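Local structure of response regulator (Helicobacter pylori, 2PLN) at residues L65-D70 and V88-S93. The protein is an orphan response regulator, represented by its N-terminal receiver domain; the whole protein probably regulates transcription by binding DNA. Numbering follows the deposited sequence.
Sequences LVMVSD and VVLVSS
L65 and L90 meet at about a right angle, CD2 of L65 lying 4.0 Å from CD1 of L90, while CD1 of L65 packs 3.6 Å from CG1 of V88 and also touches CD1 of L90, all on the face that carries M67. M67 continues this row: with CG anti to the backbone N (chi1 -170°) its methylene rests 3.9 Å from CB of L90. Present as selenomethionine and bent at chi3, M67 also touches Y117 and I113. On the face of V66 and V68, V66 lies alongside V89 and points the same way, CG1 of V66 3.8 Å from CG2 of V89; helix 73-83 packs over this face through F76, V77 and I80. In the five-stranded parallel sheet of the CheY-like receiver fold, strand 65-68 is the central strand and 88-93 lies between it and strand 111-114; helix 73-83 makes the crossover. The parallel ladder runs V66 N to V88 O, L90 N to V66 O, V68 N to L90 O and S92 N to V68 O, each 2.9 Å. Beyond it, S69 OG and S92 OG share a weak hydrogen bond of 3.4 Å; S92 OG has its stronger hydrogen bond to Y117 OH, and S69 OG a weak one to E25 OE2. A water donating to S92 O (2.8 Å) and accepting from D70 N links D70, in the loop after strand 65-68, to S92.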
ATOM      1  N   LEU A  65      10.871  -3.285   9.286  1.00 10.51           N
ATOM      2  CA  LEU A  65      10.498  -2.762   7.948  1.00 10.63           C
ATOM      3  C   LEU A  65      11.712  -2.149   7.263  1.00 10.44           C
ATOM      4  O   LEU A  65      12.576  -1.552   7.929  1.00 10.24           O
ATOM      5  CB  LEU A  65       9.411  -1.694   8.112  1.00 10.94           C
ATOM      6  CG  LEU A  65       8.782  -1.158   6.807  1.00 12.17           C
ATOM      7  CD1 LEU A  65       7.312  -0.787   6.967  1.00 12.46           C
ATOM      8  CD2 LEU A  65       9.590   0.052   6.261  1.00 13.25           C
ATOM      9  N   VAL A  66      11.809  -2.325   5.946  1.00 10.23           N
ATOM     10  CA  VAL A  66      12.860  -1.664   5.142  1.00 11.33           C
ATOM     11  C   VAL A  66      12.156  -0.963   4.011  1.00 12.23           C
ATOM     12  O   VAL A  66      11.233  -1.525   3.395  1.00 11.56           O
ATOM     13  CB  VAL A  66      13.952  -2.646   4.555  1.00 11.73           C
ATOM     14  CG1 VAL A  66      13.340  -3.821   3.749  1.00 12.65           C
ATOM     15  CG2 VAL A  66      15.007  -1.877   3.714  1.00 10.64           C
HETATM   16  N   MSE A  67      12.575   0.275   3.754  1.00 14.19           N
HETATM   17  CA  MSE A  67      12.170   0.964   2.546  1.00 16.40           C
HETATM   18  C   MSE A  67      13.390   1.210   1.680  1.00 15.25           C
HETATM   19  O   MSE A  67      14.399   1.749   2.146  1.00 14.63           O
HETATM   20  CB  MSE A  67      11.470   2.290   2.847  1.00 16.67           C
HETATM   21  CG  MSE A  67      10.850   2.862   1.574  1.00 17.23           C
HETATM   22 SE   MSE A  67       9.564   4.263   1.871  1.00 28.01          SE
HETATM   23  CE  MSE A  67      10.655   5.453   2.923  1.00 18.89           C
ATOM     24  N   VAL A  68      13.313   0.797   0.425  1.00 14.58           N
ATOM     25  CA  VAL A  68      14.485   0.842  -0.450  1.00 14.57           C
ATOM     26  C   VAL A  68      14.164   1.626  -1.712  1.00 15.78           C
ATOM     27  O   VAL A  68      13.138   1.388  -2.355  1.00 14.19           O
ATOM     28  CB  VAL A  68      15.026  -0.584  -0.772  1.00 15.19           C
ATOM     29  CG1 VAL A  68      13.929  -1.539  -1.321  1.00 15.95           C
ATOM     30  CG2 VAL A  68      16.211  -0.536  -1.738  1.00 15.39           C
ATOM     31  N   SER A  69      15.027   2.588  -2.012  1.00 18.10           N
ATOM     32  CA  SER A  69      15.074   3.289  -3.303  1.00 22.16           C
ATOM     33  C   SER A  69      16.452   3.037  -3.817  1.00 24.01           C
ATOM     34  O   SER A  69      17.429   3.497  -3.222  1.00 25.62           O
ATOM     35  CB  SER A  69      14.925   4.796  -3.140  1.00 22.45           C
ATOM     36  OG  SER A  69      13.858   5.106  -2.297  1.00 25.21           O
ATOM     37  N   ASP A  70      16.534   2.282  -4.898  1.00 26.00           N
ATOM     38  CA  ASP A  70      17.788   1.917  -5.519  1.00 27.57           C
ATOM     39  C   ASP A  70      17.452   1.335  -6.897  1.00 28.86           C
ATOM     40  O   ASP A  70      16.365   0.804  -7.109  1.00 28.40           O
ATOM     41  CB  ASP A  70      18.472   0.844  -4.690  1.00 27.54           C
ATOM     42  CG  ASP A  70      19.901   0.582  -5.132  1.00 28.36           C
ATOM     43  OD1 ASP A  70      20.124  -0.386  -5.898  1.00 26.94           O
ATOM     44  OD2 ASP A  70      20.851   1.287  -4.741  1.00 28.65           O
ATOM     45  N   VAL A  88       8.758  -6.308   6.587  1.00 13.53           N
ATOM     46  CA  VAL A  88       7.936  -5.613   5.612  1.00 12.06           C
ATOM     47  C   VAL A  88       8.904  -4.897   4.675  1.00 11.96           C
ATOM     48  O   VAL A  88       9.862  -4.254   5.132  1.00 11.64           O
ATOM     49  CB  VAL A  88       7.005  -4.603   6.317  1.00 12.17           C
ATOM     50  CG1 VAL A  88       6.190  -3.815   5.322  1.00 12.31           C
ATOM     51  CG2 VAL A  88       6.071  -5.331   7.314  1.00 10.56           C
ATOM     52  N   VAL A  89       8.642  -4.994   3.372  1.00 12.02           N
ATOM     53  CA  VAL A  89       9.488  -4.380   2.373  1.00 11.93           C
ATOM     54  C   VAL A  89       8.691  -3.392   1.514  1.00 12.18           C
ATOM     55  O   VAL A  89       7.681  -3.762   0.884  1.00 12.50           O
ATOM     56  CB  VAL A  89      10.129  -5.458   1.465  1.00 13.33           C
ATOM     57  CG1 VAL A  89      10.929  -4.803   0.366  1.00 13.90           C
ATOM     58  CG2 VAL A  89      10.967  -6.465   2.308  1.00 12.84           C
ATOM     59  N   LEU A  90       9.149  -2.147   1.492  1.00 11.29           N
ATOM     60  CA  LEU A  90       8.518  -1.070   0.689  1.00 11.00           C
ATOM     61  C   LEU A  90       9.524  -0.627  -0.341  1.00 11.27           C
ATOM     62  O   LEU A  90      10.688  -0.366  -0.012  1.00 11.06           O
ATOM     63  CB  LEU A  90       8.126   0.141   1.553  1.00 10.65           C
ATOM     64  CG  LEU A  90       7.433  -0.106   2.909  1.00 12.41           C
ATOM     65  CD1 LEU A  90       6.940   1.213   3.524  1.00 11.62           C
ATOM     66  CD2 LEU A  90       6.240  -1.123   2.766  1.00 14.11           C
ATOM     67  N   VAL A  91       9.093  -0.586  -1.592  1.00 11.85           N
ATOM     68  CA  VAL A  91       9.958  -0.146  -2.692  1.00 12.72           C
ATOM     69  C   VAL A  91       9.480   1.246  -3.025  1.00 13.74           C
ATOM     70  O   VAL A  91       8.292   1.470  -3.222  1.00 13.17           O
ATOM     71  CB  VAL A  91       9.783  -1.066  -3.942  1.00 12.52           C
ATOM     72  CG1 VAL A  91      10.460  -0.475  -5.162  1.00 12.98           C
ATOM     73  CG2 VAL A  91      10.340  -2.467  -3.659  1.00 14.10           C
ATOM     74  N   SER A  92      10.415   2.186  -3.095  1.00 15.52           N
ATOM     75  CA  SER A  92      10.108   3.550  -3.475  1.00 18.90           C
ATOM     76  C   SER A  92      10.960   3.909  -4.719  1.00 19.96           C
ATOM     77  O   SER A  92      12.141   3.529  -4.806  1.00 20.62           O
ATOM     78  CB  SER A  92      10.362   4.422  -2.234  1.00 19.99           C
ATOM     79  OG  SER A  92      10.574   5.767  -2.557  1.00 26.38           O
ATOM     80  N   SER A  93      10.363   4.597  -5.690  1.00 21.09           N
ATOM     81  CA  SER A  93      11.025   4.830  -7.005  1.00 22.67           C
ATOM     82  C   SER A  93      10.846   6.270  -7.532  1.00 24.21           C
ATOM     83  O   SER A  93       9.748   6.790  -7.531  1.00 24.18           O
ATOM     84  CB  SER A  93      10.500   3.812  -8.032  1.00 21.75           C
ATOM     85  OG  SER A  93      11.142   3.944  -9.295  1.00 22.23           O
TER
HETATM   86  O   HOH W   1      13.707   1.662  -6.253  1.00 21.66           O